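Local coordinates for protein free serine kinase (Thermococcus kodakarensis KOD1, PDB 5X0J) that phosphorylates free L-serine with ADP as phosphate donor, giving O-phospho-L-serine and AMP in the first step from serine to cysteine, at residues K201-E206 with K221-V226; M64-D69 with E207-V212; A130-E135 with G180-A185. The protein carries 1 engineered substitution. All blocks are in the same frame, centred on the assembly; numbering follows the deposited sequence.

Contact 1 (K201-E206 with K221-V226); sequences KAPTKE and KTTRHV. With SEP (phosphoserine), chain C.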
ATOM      1  N   LYS A 201       2.243  -8.438 -10.139  0.70 13.52           N
ATOM      2  CA  LYS A 201       3.411  -7.762 -10.701  0.70 14.00           C
ATOM      3  C   LYS A 201       3.472  -6.357 -10.121  0.70 14.17           C
ATOM      4  O   LYS A 201       2.437  -5.734  -9.888  0.70 14.32           O
ATOM      5  CB  LYS A 201       3.314  -7.704 -12.230  0.70 14.43           C
ATOM      6  CG  LYS A 201       4.534  -7.130 -12.944  0.70 14.97           C
ATOM      7  CD  LYS A 201       4.283  -6.971 -14.440  0.70 15.59           C
ATOM      8  CE  LYS A 201       5.524  -6.473 -15.172  0.70 16.06           C
ATOM      9  NZ  LYS A 201       6.011  -5.153 -14.684  0.70 16.46           N
ATOM     10  N   ALA A 202       4.683  -5.872  -9.875  1.00 14.26           N
ATOM     11  CA  ALA A 202       4.865  -4.507  -9.399  1.00 14.56           C
ATOM     12  C   ALA A 202       4.712  -3.522 -10.553  1.00 15.04           C
ATOM     13  O   ALA A 202       5.029  -3.838 -11.698  1.00 15.08           O
ATOM     14  CB  ALA A 202       6.240  -4.355  -8.797  1.00 14.56           C
ATOM     15  N   PRO A 203       4.269  -2.295 -10.252  1.00 15.80           N
ATOM     16  CA  PRO A 203       4.260  -1.244 -11.250  1.00 16.08           C
ATOM     17  C   PRO A 203       5.684  -0.750 -11.489  1.00 16.26           C
ATOM     18  O   PRO A 203       6.570  -1.037 -10.675  1.00 16.07           O
ATOM     19  CB  PRO A 203       3.447  -0.144 -10.568  1.00 16.32           C
ATOM     20  CG  PRO A 203       3.784  -0.298  -9.141  1.00 16.26           C
ATOM     21  CD  PRO A 203       3.945  -1.774  -8.913  1.00 15.86           C
ATOM     22  N   THR A 204       5.901  -0.038 -12.592  1.00 16.87           N
ATOM     23  CA  THR A 204       7.139   0.731 -12.779  1.00 17.17           C
ATOM     24  C   THR A 204       6.900   2.208 -12.440  1.00 17.24           C
ATOM     25  O   THR A 204       5.762   2.693 -12.428  1.00 16.87           O
ATOM     26  CB  THR A 204       7.664   0.626 -14.212  1.00 18.00           C
ATOM     27  OG1 THR A 204       6.801   1.361 -15.077  1.00 18.60           O
ATOM     28  CG2 THR A 204       7.741  -0.831 -14.661  1.00 18.14           C
ATOM     29  N   LYS A 205       7.986   2.921 -12.171  1.00 17.35           N
ATOM     30  CA  LYS A 205       7.896   4.346 -11.849  1.00 17.61           C
ATOM     31  C   LYS A 205       7.295   5.156 -12.997  1.00 18.52           C
ATOM     32  O   LYS A 205       6.505   6.075 -12.767  1.00 18.34           O
ATOM     33  CB  LYS A 205       9.264   4.900 -11.464  1.00 17.18           C
ATOM     34  CG  LYS A 205       9.783   4.371 -10.135  1.00 16.67           C
ATOM     35  CD  LYS A 205      10.940   5.199  -9.606  1.00 16.31           C
ATOM     36  CE  LYS A 205      12.138   5.137 -10.537  1.00 16.31           C
ATOM     37  NZ  LYS A 205      13.318   5.890 -10.040  1.00 16.24           N
ATOM     38  N   GLU A 206       7.655   4.799 -14.229  1.00 19.79           N
ATOM     39  CA  GLU A 206       7.095   5.487 -15.391  1.00 20.97           C
ATOM     40  C   GLU A 206       5.568   5.259 -15.463  1.00 20.59           C
ATOM     41  O   GLU A 206       4.825   6.204 -15.709  1.00 20.56           O
ATOM     42  CB  GLU A 206       7.823   5.083 -16.689  1.00 22.61           C
ATOM     43  CG  GLU A 206       9.298   5.518 -16.769  1.00 24.15           C
ATOM     44  CD  GLU A 206       9.542   7.013 -17.053  1.00 25.85           C
ATOM     45  OE1 GLU A 206       8.590   7.825 -17.109  1.00 27.53           O
ATOM     46  OE2 GLU A 206      10.721   7.410 -17.212  1.00 28.28           O
ATOM     47  N   LYS A 221      -1.885   0.060  -1.850  1.00 11.49           N
ATOM     48  CA  LYS A 221      -0.568  -0.530  -1.598  1.00 11.38           C
ATOM     49  C   LYS A 221       0.089  -1.119  -2.851  1.00 11.33           C
ATOM     50  O   LYS A 221       0.932  -2.005  -2.773  1.00 11.42           O
ATOM     51  CB  LYS A 221      -0.666  -1.577  -0.477  1.00 11.38           C
ATOM     52  CG  LYS A 221      -1.257  -1.062   0.829  1.00 11.66           C
ATOM     53  CD  LYS A 221      -0.379  -0.000   1.466  1.00 11.78           C
ATOM     54  CE  LYS A 221      -0.860   0.310   2.862  1.00 11.95           C
ATOM     55  NZ  LYS A 221       0.018   1.314   3.537  1.00 12.17           N
ATOM     56  N   THR A 222      -0.296  -0.620  -4.019  1.00 11.43           N
ATOM     57  CA  THR A 222       0.291  -1.083  -5.267  1.00 11.42           C
ATOM     58  C   THR A 222       1.790  -0.798  -5.325  1.00 11.42           C
ATOM     59  O   THR A 222       2.569  -1.676  -5.697  1.00 11.54           O
ATOM     60  CB  THR A 222      -0.462  -0.483  -6.468  1.00 11.67           C
ATOM     61  OG1 THR A 222      -1.773  -1.051  -6.511  1.00 11.97           O
ATOM     62  CG2 THR A 222       0.265  -0.735  -7.785  1.00 11.92           C
ATOM     63  N   THR A 223       2.197   0.408  -4.944  1.00 11.43           N
ATOM     64  CA  THR A 223       3.608   0.765  -4.946  1.00 11.48           C
ATOM     65  C   THR A 223       4.253   0.541  -3.578  1.00 11.39           C
ATOM     66  O   THR A 223       3.673   0.859  -2.546  1.00 11.47           O
ATOM     67  CB  THR A 223       3.815   2.236  -5.310  1.00 11.60           C
ATOM     68  OG1 THR A 223       3.126   3.057  -4.364  1.00 11.65           O
ATOM     69  CG2 THR A 223       3.294   2.541  -6.698  1.00 11.76           C
ATOM     70  N   ARG A 224       5.448  -0.036  -3.599  1.00 11.60           N
ATOM     71  CA  ARG A 224       6.295  -0.117  -2.424  1.00 11.69           C
ATOM     72  C   ARG A 224       7.619   0.512  -2.821  1.00 11.87           C
ATOM     73  O   ARG A 224       8.463  -0.137  -3.419  1.00 11.98           O
ATOM     74  CB  ARG A 224       6.483  -1.566  -1.951  1.00 11.76           C
ATOM     75  CG  ARG A 224       7.382  -1.692  -0.731  1.00 12.02           C
ATOM     76  CD  ARG A 224       7.374  -3.094  -0.136  1.00 12.17           C
ATOM     77  NE  ARG A 224       8.029  -4.102  -0.965  1.00 12.37           N
ATOM     78  CZ  ARG A 224       9.344  -4.307  -1.050  1.00 12.65           C
ATOM     79  NH1 ARG A 224      10.205  -3.567  -0.379  1.00 12.88           N
ATOM     80  NH2 ARG A 224       9.812  -5.274  -1.839  1.00 12.89           N
ATOM     81  N   HIS A 225       7.788   1.794  -2.512  1.00 11.97           N
ATOM     82  CA  HIS A 225       9.000   2.520  -2.868  1.00 12.16           C
ATOM     83  C   HIS A 225      10.099   2.281  -1.859  1.00 12.49           C
ATOM     84  O   HIS A 225       9.857   2.282  -0.659  1.00 13.29           O
ATOM     85  CB  HIS A 225       8.721   4.015  -2.971  1.00 12.15           C
ATOM     86  CG  HIS A 225       7.789   4.385  -4.085  1.00 12.04           C
ATOM     87  ND1 HIS A 225       6.421   4.454  -3.923  1.00 11.96           N
ATOM     88  CD2 HIS A 225       8.033   4.713  -5.373  1.00 12.20           C
ATOM     89  CE1 HIS A 225       5.868   4.821  -5.065  1.00 12.15           C
ATOM     90  NE2 HIS A 225       6.821   4.973  -5.965  1.00 12.24           N
ATOM     91  N   VAL A 226      11.312   2.143  -2.370  1.00 12.68           N
ATOM     92  CA  VAL A 226      12.494   1.791  -1.603  0.60 12.68           C
ATOM     93  C   VAL A 226      13.582   2.836  -1.874  1.00 12.76           C
ATOM     94  O   VAL A 226      13.936   3.033  -3.043  1.00 12.73           O
ATOM     95  CB  VAL A 226      12.992   0.405  -2.080  0.60 12.80           C
ATOM     96  CG1 VAL A 226      14.391   0.089  -1.565  0.60 12.84           C
ATOM     97  CG2 VAL A 226      11.992  -0.676  -1.683  0.60 12.70           C
TER
HETATM   98  N   SEP C 302       3.113   4.054  -1.690  1.00 10.24           N
HETATM   99  CA  SEP C 302       3.468   3.379  -0.403  1.00 10.39           C
HETATM  100  CB  SEP C 302       2.409   2.322  -0.085  1.00 10.55           C
HETATM  101  OG  SEP C 302       1.132   2.952  -0.006  1.00 10.50           O
HETATM  102  C   SEP C 302       4.861   2.812  -0.475  1.00 10.21           C
HETATM  103  O   SEP C 302       5.220   1.939   0.340  1.00 10.48           O
HETATM  104  OXT SEP C 302       5.666   3.206  -1.340  1.00 10.27           O
HETATM  105  P   SEP C 302       0.764   3.944   1.223  1.00 10.76           P
HETATM  106  O1P SEP C 302       1.601   3.459   2.397  1.00 10.39           O
HETATM  107  O2P SEP C 302      -0.705   3.708   1.377  1.00 10.95           O
HETATM  108  O3P SEP C 302       1.110   5.327   0.731  1.00 10.77           O
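P203 and T223 mark the closest backbone approach of 201-206 and 221-226, their CA atoms 6.6 Å apart. The first segment is extended until T204, the N-cap residue, opens helix 205-213; the second leaves a bend at K221 and T222 to enter strand 224-226. P203 turns its ring toward the other segment, and ring atom CG lies 3.8 Å from T223 CG2, the two side chains crossing at about a right angle. P203 CD rests on the backbone oxygen of T222, which is hydrogen-bonded to T101. A rigid proline suits this buried place, since it fills space without bringing a backbone N-H that needs a partner.

The other side of 221-226 holds the product. With OG1 between the backbone N and the carbonyl carbon (chi1 59°), T223 turns its hydroxyl to the phosphoserine amino group, SEP N, 2.9 Å away, and its methyl to P203; H29 also bonds OG1. The SEP carboxylate oxygen OXT takes two bonds from H225, a nearly straight one from backbone N (2.8 Å) and one from ND1 (3.0 Å), OXT lying in the plane of the ring at its edge. K221 reaches the phosphate with NZ, 2.9 Å from SEP O1P, and also pairs with E4 and E36. A methionine in its place would probably cost the phosphate this positive contact and leave E4 and E36 without the charge that K221 brings them.

R224 and V226 pair with strand 98-107, while V208 of helix 205-213 packs against P203 and T223.

Contact 2 (M64-D69 with E207-V212); sequences MYLIVD and EVMELV. With MG (magnesium ion), chain D; SEP (phosphoserine), chain C.
L66 points from its strand straight at helix 207-212 and splits its two methyl groups between different partners there. Its CG stands anti to the backbone N (chi1 174°), carrying the fork out toward the helix. CD1 meets V212 CG2 at 3.3 Å, tighter than usual for two methyl carbons, and the side chains cross obliquely. CD2 goes to the preceding turn, where it lies 3.9 Å from M209 CE and 4.3 Å from V208 CG1. M209 starts off to one side of the strand, but its chain bends at chi2 and chi3 and swings the terminal methyl back over the leucine; a flexible, unbranched side chain suits that detour. The two valines, one turn apart, face the strand directly and offer compact branched surfaces. All four residues are buried, and the contact is wholly apolar. The axes of strand 65-67 and the helix run 10.5 Å apart at an angle of 114°.

Beyond L66 the chain turns a corner at V68 and delivers two groups to the ligands. The backbone oxygen of V68 accepts a hydrogen bond from the phosphoserine amino group, SEP N, at 2.7 Å. D69 binds magnesium through OD1 at 2.1 Å, while OD2 accepts a hydrogen bond from water 1, another ligand of the ion. SEP O1P, at 2.0 Å from the metal, and waters 2 and 3 are further ligands, with one more atom from elsewhere in the structure completing six. V68 and D69 both face L55 of strand 54-58, a classic beta bulge, here inside the site where magnesium bridges aspartate and phosphate.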
ATOM      1  N   MET A  64       2.344  20.479  -8.040  1.00 20.93           N
ATOM      2  CA  MET A  64       1.806  19.440  -7.158  0.70 20.33           C
ATOM      3  C   MET A  64       2.902  18.424  -6.902  1.00 19.33           C
ATOM      4  O   MET A  64       3.814  18.274  -7.723  1.00 18.87           O
ATOM      5  CB  MET A  64       0.640  18.695  -7.812  0.70 20.63           C
ATOM      6  CG  MET A  64      -0.617  19.510  -8.081  0.70 21.45           C
ATOM      7  SD  MET A  64      -1.478  20.025  -6.585  0.70 21.78           S
ATOM      8  CE  MET A  64      -2.136  18.483  -5.952  0.70 21.55           C
ATOM      9  N   TYR A  65       2.772  17.707  -5.791  1.00 18.34           N
ATOM     10  CA  TYR A  65       3.682  16.639  -5.412  1.00 17.71           C
ATOM     11  C   TYR A  65       2.945  15.315  -5.411  1.00 16.57           C
ATOM     12  O   TYR A  65       1.893  15.194  -4.792  1.00 16.76           O
ATOM     13  CB  TYR A  65       4.245  16.924  -4.022  1.00 18.12           C
ATOM     14  CG  TYR A  65       5.227  18.062  -4.028  1.00 19.22           C
ATOM     15  CD1 TYR A  65       6.551  17.850  -4.395  1.00 19.74           C
ATOM     16  CD2 TYR A  65       4.824  19.358  -3.718  1.00 20.42           C
ATOM     17  CE1 TYR A  65       7.462  18.891  -4.433  1.00 20.68           C
ATOM     18  CE2 TYR A  65       5.734  20.410  -3.753  1.00 21.08           C
ATOM     19  CZ  TYR A  65       7.049  20.163  -4.121  1.00 21.35           C
ATOM     20  OH  TYR A  65       7.971  21.195  -4.154  1.00 23.65           O
ATOM     21  N   LEU A  66       3.489  14.337  -6.131  1.00 15.17           N
ATOM     22  CA  LEU A  66       3.059  12.948  -6.035  1.00 14.56           C
ATOM     23  C   LEU A  66       3.292  12.477  -4.611  1.00 13.48           C
ATOM     24  O   LEU A  66       4.395  12.656  -4.093  1.00 12.93           O
ATOM     25  CB  LEU A  66       3.914  12.096  -6.970  1.00 14.65           C
ATOM     26  CG  LEU A  66       3.711  10.577  -6.902  1.00 14.70           C
ATOM     27  CD1 LEU A  66       2.284  10.184  -7.269  1.00 15.04           C
ATOM     28  CD2 LEU A  66       4.751   9.868  -7.773  1.00 14.86           C
ATOM     29  N   ILE A  67       2.278  11.878  -3.990  1.00 12.71           N
ATOM     30  CA  ILE A  67       2.482  11.121  -2.754  1.00 12.24           C
ATOM     31  C   ILE A  67       3.188   9.820  -3.127  1.00 11.92           C
ATOM     32  O   ILE A  67       2.600   8.949  -3.747  1.00 12.30           O
ATOM     33  CB  ILE A  67       1.157  10.828  -2.025  1.00 12.19           C
ATOM     34  CG1 ILE A  67       0.477  12.141  -1.613  1.00 12.37           C
ATOM     35  CG2 ILE A  67       1.403   9.963  -0.795  1.00 12.15           C
ATOM     36  CD1 ILE A  67      -0.925  11.973  -1.049  1.00 12.64           C
ATOM     37  N   VAL A  68       4.461   9.710  -2.767  1.00 11.59           N
ATOM     38  CA  VAL A  68       5.239   8.495  -2.996  1.00 11.44           C
ATOM     39  C   VAL A  68       4.865   7.469  -1.918  1.00 11.37           C
ATOM     40  O   VAL A  68       4.571   6.308  -2.240  1.00 11.47           O
ATOM     41  CB  VAL A  68       6.748   8.830  -3.016  1.00 11.57           C
ATOM     42  CG1 VAL A  68       7.599   7.573  -3.088  1.00 11.61           C
ATOM     43  CG2 VAL A  68       7.038   9.745  -4.201  1.00 11.79           C
ATOM     44  N   ASP A  69       4.897   7.894  -0.656  1.00 11.27           N
ATOM     45  CA  ASP A  69       4.470   7.096   0.468  1.00 11.27           C
ATOM     46  C   ASP A  69       3.800   8.035   1.448  1.00 11.14           C
ATOM     47  O   ASP A  69       4.346   9.094   1.773  1.00 11.36           O
ATOM     48  CB  ASP A  69       5.674   6.408   1.112  1.00 11.30           C
ATOM     49  CG  ASP A  69       5.304   5.561   2.312  1.00 11.44           C
ATOM     50  OD1 ASP A  69       4.181   5.010   2.361  1.00 11.21           O
ATOM     51  OD2 ASP A  69       6.159   5.442   3.220  1.00 12.12           O
ATOM     52  N   GLU A 207       5.113   4.038 -15.171  1.00 20.18           N
ATOM     53  CA  GLU A 207       3.669   3.737 -15.108  1.00 20.02           C
ATOM     54  C   GLU A 207       2.952   4.511 -13.994  1.00 19.52           C
ATOM     55  O   GLU A 207       1.833   4.977 -14.187  1.00 20.02           O
ATOM     56  CB  GLU A 207       3.425   2.232 -14.932  1.00 20.11           C
ATOM     57  CG  GLU A 207       3.792   1.412 -16.165  1.00 20.77           C
ATOM     58  CD  GLU A 207       3.879  -0.085 -15.901  1.00 20.90           C
ATOM     59  OE1 GLU A 207       3.804  -0.540 -14.737  1.00 20.49           O
ATOM     60  OE2 GLU A 207       4.022  -0.837 -16.892  1.00 22.00           O
ATOM     61  N   VAL A 208       3.601   4.663 -12.847  1.00 18.83           N
ATOM     62  CA  VAL A 208       2.999   5.393 -11.728  1.00 18.41           C
ATOM     63  C   VAL A 208       2.750   6.852 -12.106  1.00 19.20           C
ATOM     64  O   VAL A 208       1.647   7.357 -11.907  1.00 18.56           O
ATOM     65  CB  VAL A 208       3.864   5.320 -10.448  1.00 17.87           C
ATOM     66  CG1 VAL A 208       3.278   6.195  -9.339  1.00 17.69           C
ATOM     67  CG2 VAL A 208       3.998   3.883  -9.953  1.00 17.62           C
ATOM     68  N   MET A 209       3.773   7.521 -12.633  1.00 19.86           N
ATOM     69  CA  MET A 209       3.629   8.935 -12.990  1.00 21.25           C
ATOM     70  C   MET A 209       2.652   9.107 -14.151  1.00 21.95           C
ATOM     71  O   MET A 209       1.823  10.020 -14.122  1.00 21.95           O
ATOM     72  CB  MET A 209       4.982   9.594 -13.308  1.00 22.01           C
ATOM     73  CG  MET A 209       4.948  11.122 -13.268  1.00 22.78           C
ATOM     74  SD  MET A 209       4.541  11.793 -11.641  1.00 24.01           S
ATOM     75  CE  MET A 209       6.143  11.736 -10.850  1.00 23.60           C
ATOM     76  N   GLU A 210       2.734   8.225 -15.145  1.00 22.51           N
ATOM     77  CA  GLU A 210       1.756   8.198 -16.249  1.00 23.27           C
ATOM     78  C   GLU A 210       0.309   8.112 -15.731  1.00 23.71           C
ATOM     79  O   GLU A 210      -0.560   8.858 -16.193  1.00 24.52           O
ATOM     80  CB  GLU A 210       2.050   7.042 -17.214  1.00 23.61           C
ATOM     81  N   LEU A 211       0.070   7.224 -14.765  0.70 23.50           N
ATOM     82  CA  LEU A 211      -1.263   7.048 -14.165  0.70 23.63           C
ATOM     83  C   LEU A 211      -1.707   8.288 -13.388  0.70 23.78           C
ATOM     84  O   LEU A 211      -2.856   8.723 -13.491  0.70 23.93           O
ATOM     85  CB  LEU A 211      -1.291   5.822 -13.234  0.70 23.64           C
ATOM     86  CG  LEU A 211      -2.671   5.189 -13.024  0.70 23.94           C
ATOM     87  CD1 LEU A 211      -3.083   4.367 -14.235  0.70 24.36           C
ATOM     88  CD2 LEU A 211      -2.719   4.327 -11.772  0.70 23.74           C
ATOM     89  N   VAL A 212      -0.791   8.848 -12.606  1.00 23.75           N
ATOM     90  CA  VAL A 212      -1.061  10.076 -11.852  1.00 24.48           C
ATOM     91  C   VAL A 212      -1.416  11.242 -12.776  1.00 24.98           C
ATOM     92  O   VAL A 212      -2.331  12.005 -12.469  1.00 25.50           O
ATOM     93  CB  VAL A 212       0.149  10.452 -10.972  1.00 24.74           C
ATOM     94  CG1 VAL A 212       0.005  11.846 -10.374  1.00 25.35           C
ATOM     95  CG2 VAL A 212       0.326   9.419  -9.876  1.00 24.56           C
TER
HETATM   96 MG    MG D 303       3.062   3.841   3.672  1.00 10.91          MG
HETATM   97  N   SEP C 302       3.113   4.054  -1.690  1.00 10.24           N
HETATM   98  CA  SEP C 302       3.468   3.379  -0.403  1.00 10.39           C
HETATM   99  CB  SEP C 302       2.409   2.322  -0.085  1.00 10.55           C
HETATM  100  OG  SEP C 302       1.132   2.952  -0.006  1.00 10.50           O
HETATM  101  C   SEP C 302       4.861   2.812  -0.475  1.00 10.21           C
HETATM  102  O   SEP C 302       5.220   1.939   0.340  1.00 10.48           O
HETATM  103  OXT SEP C 302       5.666   3.206  -1.340  1.00 10.27           O
HETATM  104  P   SEP C 302       0.764   3.944   1.223  1.00 10.76           P
HETATM  105  O1P SEP C 302       1.601   3.459   2.397  1.00 10.39           O
HETATM  106  O2P SEP C 302      -0.705   3.708   1.377  1.00 10.95           O
HETATM  107  O3P SEP C 302       1.110   5.327   0.731  1.00 10.77           O
HETATM  108  O   HOH W   1       4.688   4.032   5.042  1.00 11.24           O
HETATM  109  O   HOH W   2       2.203   2.668   5.231  1.00 10.52           O
HETATM  110  O   HOH W   3       4.095   2.078   3.013  1.00 10.71           O

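Contact 3 (A130-E135 with G180-A185); sequences AEEKAE and GLKEDA
K182 reaches across from the start of helix 182-190 to two glutamates of helix 130-135, and salt bridges carry the contact. Its NZ gives hydrogen bonds to E131 OE2 at 2.7 Å and to E135 OE2 at 2.8 Å, so one ammonium group sits between two carboxylates. On E131 the bond uses the anti lone pair, directed away from the other oxygen; on E135 the nitrogen again comes from the anti side, 18° out of the carboxylate plane. The lysine is extended beyond CG, a length that suits it to span segments whose nearest CA atoms, those of E131 and K182, are 10.5 Å apart. The glutamates take different routes: E131 goes straight out, whereas E135 bends at chi2 (-74°) to bring its OE2 to the same nitrogen.

Spaced four residues apart, E131 and E135 stand on one face of their helix, and with K182 they make a salt-bridge network between two helices of the SerK C-terminal domain. It extends to R186, which pairs with E131 OE1, so both oxygens of that carboxylate have a cationic partner.

Longer-range attraction comes from E132, whose OE2 lies 4.3 Å from K182 NZ, too far for a salt bridge. Together the nearby negative charges would probably help keep the lysine protonated.

Apolar packing lies beside the charges: I199 of strand 196-199 touches both E135 and K182, and A130 and A134 rest on A142 of strand 141-144.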
ATOM      1  N   ALA A 130      -0.914 -19.909 -11.650  1.00 13.84           N
ATOM      2  CA  ALA A 130      -1.385 -18.563 -11.306  1.00 13.46           C
ATOM      3  C   ALA A 130      -0.260 -17.628 -10.844  1.00 13.54           C
ATOM      4  O   ALA A 130      -0.204 -16.493 -11.285  1.00 13.07           O
ATOM      5  CB  ALA A 130      -2.458 -18.643 -10.230  1.00 13.25           C
ATOM      6  N   GLU A 131       0.628 -18.109  -9.983  1.00 13.87           N
ATOM      7  CA  GLU A 131       1.670 -17.254  -9.418  1.00 14.29           C
ATOM      8  C   GLU A 131       2.563 -16.656 -10.491  1.00 14.57           C
ATOM      9  O   GLU A 131       2.799 -15.440 -10.483  1.00 13.94           O
ATOM     10  CB  GLU A 131       2.519 -18.021  -8.409  1.00 14.96           C
ATOM     11  CG  GLU A 131       3.576 -17.157  -7.739  1.00 15.56           C
ATOM     12  CD  GLU A 131       4.124 -17.740  -6.465  1.00 16.21           C
ATOM     13  OE1 GLU A 131       3.626 -18.772  -5.986  1.00 16.94           O
ATOM     14  OE2 GLU A 131       5.084 -17.157  -5.924  1.00 16.98           O
ATOM     15  N   GLU A 132       3.048 -17.494 -11.413  1.00 15.35           N
ATOM     16  CA  GLU A 132       3.914 -16.986 -12.477  1.00 16.13           C
ATOM     17  C   GLU A 132       3.155 -16.125 -13.482  1.00 15.10           C
ATOM     18  O   GLU A 132       3.689 -15.119 -13.951  1.00 14.97           O
ATOM     19  CB  GLU A 132       4.738 -18.102 -13.139  1.00 17.88           C
ATOM     20  CG  GLU A 132       5.911 -18.577 -12.275  1.00 19.47           C
ATOM     21  CD  GLU A 132       6.794 -17.441 -11.743  1.00 20.82           C
ATOM     22  OE1 GLU A 132       7.172 -16.537 -12.521  1.00 22.61           O
ATOM     23  OE2 GLU A 132       7.118 -17.433 -10.539  1.00 22.49           O
ATOM     24  N   LYS A 133       1.894 -16.458 -13.760  1.00 14.16           N
ATOM     25  CA  LYS A 133       1.056 -15.572 -14.568  1.00 13.91           C
ATOM     26  C   LYS A 133       0.941 -14.182 -13.933  1.00 13.60           C
ATOM     27  O   LYS A 133       1.045 -13.157 -14.627  1.00 13.52           O
ATOM     28  CB  LYS A 133      -0.338 -16.174 -14.786  1.00 13.61           C
ATOM     29  CG  LYS A 133      -0.359 -17.396 -15.699  1.00 13.71           C
ATOM     30  CD  LYS A 133      -1.732 -18.012 -15.730  1.00 13.41           C
ATOM     31  CE  LYS A 133      -1.713 -19.307 -16.519  1.00 13.53           C
ATOM     32  NZ  LYS A 133      -3.102 -19.800 -16.677  1.00 13.54           N
ATOM     33  N   ALA A 134       0.748 -14.146 -12.615  1.00 13.35           N
ATOM     34  CA  ALA A 134       0.632 -12.870 -11.899  1.00 13.33           C
ATOM     35  C   ALA A 134       1.948 -12.109 -11.929  1.00 13.54           C
ATOM     36  O   ALA A 134       1.939 -10.892 -12.162  1.00 13.47           O
ATOM     37  CB  ALA A 134       0.193 -13.101 -10.468  1.00 13.16           C
ATOM     38  N   GLU A 135       3.066 -12.800 -11.729  1.00 13.79           N
ATOM     39  CA  GLU A 135       4.377 -12.145 -11.795  1.00 14.36           C
ATOM     40  C   GLU A 135       4.654 -11.542 -13.172  1.00 14.78           C
ATOM     41  O   GLU A 135       5.335 -10.515 -13.270  1.00 15.21           O
ATOM     42  CB  GLU A 135       5.511 -13.095 -11.382  1.00 14.63           C
ATOM     43  CG  GLU A 135       5.484 -13.516  -9.914  1.00 14.61           C
ATOM     44  CD  GLU A 135       5.928 -12.450  -8.926  1.00 14.93           C
ATOM     45  OE1 GLU A 135       6.018 -11.263  -9.284  1.00 15.01           O
ATOM     46  OE2 GLU A 135       6.147 -12.807  -7.759  1.00 15.25           O
ATOM     47  N   GLY A 180       5.717  -6.918   2.028  1.00 12.47           N
ATOM     48  CA  GLY A 180       6.652  -6.443   1.024  1.00 12.50           C
ATOM     49  C   GLY A 180       7.281  -7.531   0.170  1.00 12.65           C
ATOM     50  O   GLY A 180       7.570  -7.316  -0.999  1.00 12.59           O
ATOM     51  N   LEU A 181       7.497  -8.712   0.764  1.00 12.92           N
ATOM     52  CA  LEU A 181       8.154  -9.838   0.081  1.00 13.40           C
ATOM     53  C   LEU A 181       7.276 -11.074   0.180  1.00 13.46           C
ATOM     54  O   LEU A 181       6.873 -11.468   1.274  1.00 13.41           O
ATOM     55  CB  LEU A 181       9.504 -10.132   0.729  1.00 13.66           C
ATOM     56  CG  LEU A 181      10.569  -9.040   0.654  1.00 13.83           C
ATOM     57  CD1 LEU A 181      11.792  -9.484   1.454  1.00 14.04           C
ATOM     58  CD2 LEU A 181      10.940  -8.726  -0.783  1.00 14.11           C
ATOM     59  N   LYS A 182       7.003 -11.711  -0.958  1.00 13.57           N
ATOM     60  CA  LYS A 182       6.159 -12.900  -0.958  1.00 13.93           C
ATOM     61  C   LYS A 182       6.787 -14.060  -0.188  1.00 14.23           C
ATOM     62  O   LYS A 182       6.080 -14.882   0.383  1.00 14.16           O
ATOM     63  CB  LYS A 182       5.779 -13.332  -2.379  1.00 14.11           C
ATOM     64  CG  LYS A 182       6.892 -13.918  -3.227  1.00 14.41           C
ATOM     65  CD  LYS A 182       6.362 -14.257  -4.605  1.00 14.74           C
ATOM     66  CE  LYS A 182       7.429 -14.919  -5.448  1.00 14.97           C
ATOM     67  NZ  LYS A 182       6.909 -15.292  -6.791  1.00 15.26           N
ATOM     68  N   GLU A 183       8.110 -14.126  -0.179  1.00 14.82           N
ATOM     69  CA  GLU A 183       8.786 -15.171   0.601  1.00 15.55           C
ATOM     70  C   GLU A 183       8.537 -15.017   2.109  1.00 15.49           C
ATOM     71  O   GLU A 183       8.460 -16.019   2.817  1.00 15.68           O
ATOM     72  CB  GLU A 183      10.278 -15.257   0.283  1.00 16.26           C
ATOM     73  CG  GLU A 183      11.059 -13.981   0.474  1.00 16.88           C
ATOM     74  CD  GLU A 183      11.190 -13.145  -0.787  1.00 17.32           C
ATOM     75  OE1 GLU A 183      10.242 -13.036  -1.602  1.00 16.91           O
ATOM     76  OE2 GLU A 183      12.256 -12.558  -0.962  1.00 18.37           O
ATOM     77  N   ASP A 184       8.380 -13.782   2.597  1.00 15.19           N
ATOM     78  CA  ASP A 184       8.003 -13.577   4.000  1.00 15.45           C
ATOM     79  C   ASP A 184       6.579 -14.054   4.266  1.00 15.62           C
ATOM     80  O   ASP A 184       6.298 -14.624   5.321  1.00 15.64           O
ATOM     81  CB  ASP A 184       8.125 -12.109   4.412  1.00 15.34           C
ATOM     82  CG  ASP A 184       9.558 -11.608   4.444  1.00 15.58           C
ATOM     83  OD1 ASP A 184      10.514 -12.381   4.264  1.00 16.26           O
ATOM     84  OD2 ASP A 184       9.725 -10.400   4.672  1.00 15.41           O
ATOM     85  N   ALA A 185       5.683 -13.808   3.313  1.00 15.61           N
ATOM     86  CA  ALA A 185       4.312 -14.309   3.400  1.00 16.02           C
ATOM     87  C   ALA A 185       4.320 -15.838   3.468  1.00 16.69           C
ATOM     88  O   ALA A 185       3.630 -16.415   4.305  1.00 16.90           O
ATOM     89  CB  ALA A 185       3.478 -13.821   2.227  1.00 15.81           C
TER

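In the fold
Contacts 1 and 2 are neighbours, their centres 10 Å apart, and share helix 205-213: V208 faces L66 in one and touches P203 and T223 in the other. Both reach the same phosphoserine, so the residues that follow strand 65-67, in the ParB-like region, and the chain around strand 224-226 meet at one active site. Along the sequence their segments interleave. Contact 3 comes between the two halves of contact 2 and closes before contact 1 opens. It is a surface contact in the C-terminal domain, with its centre 14 Å from that of contact 1 and 24 Å from that of contact 2. K201 and R224 link contact 1 to it by packing.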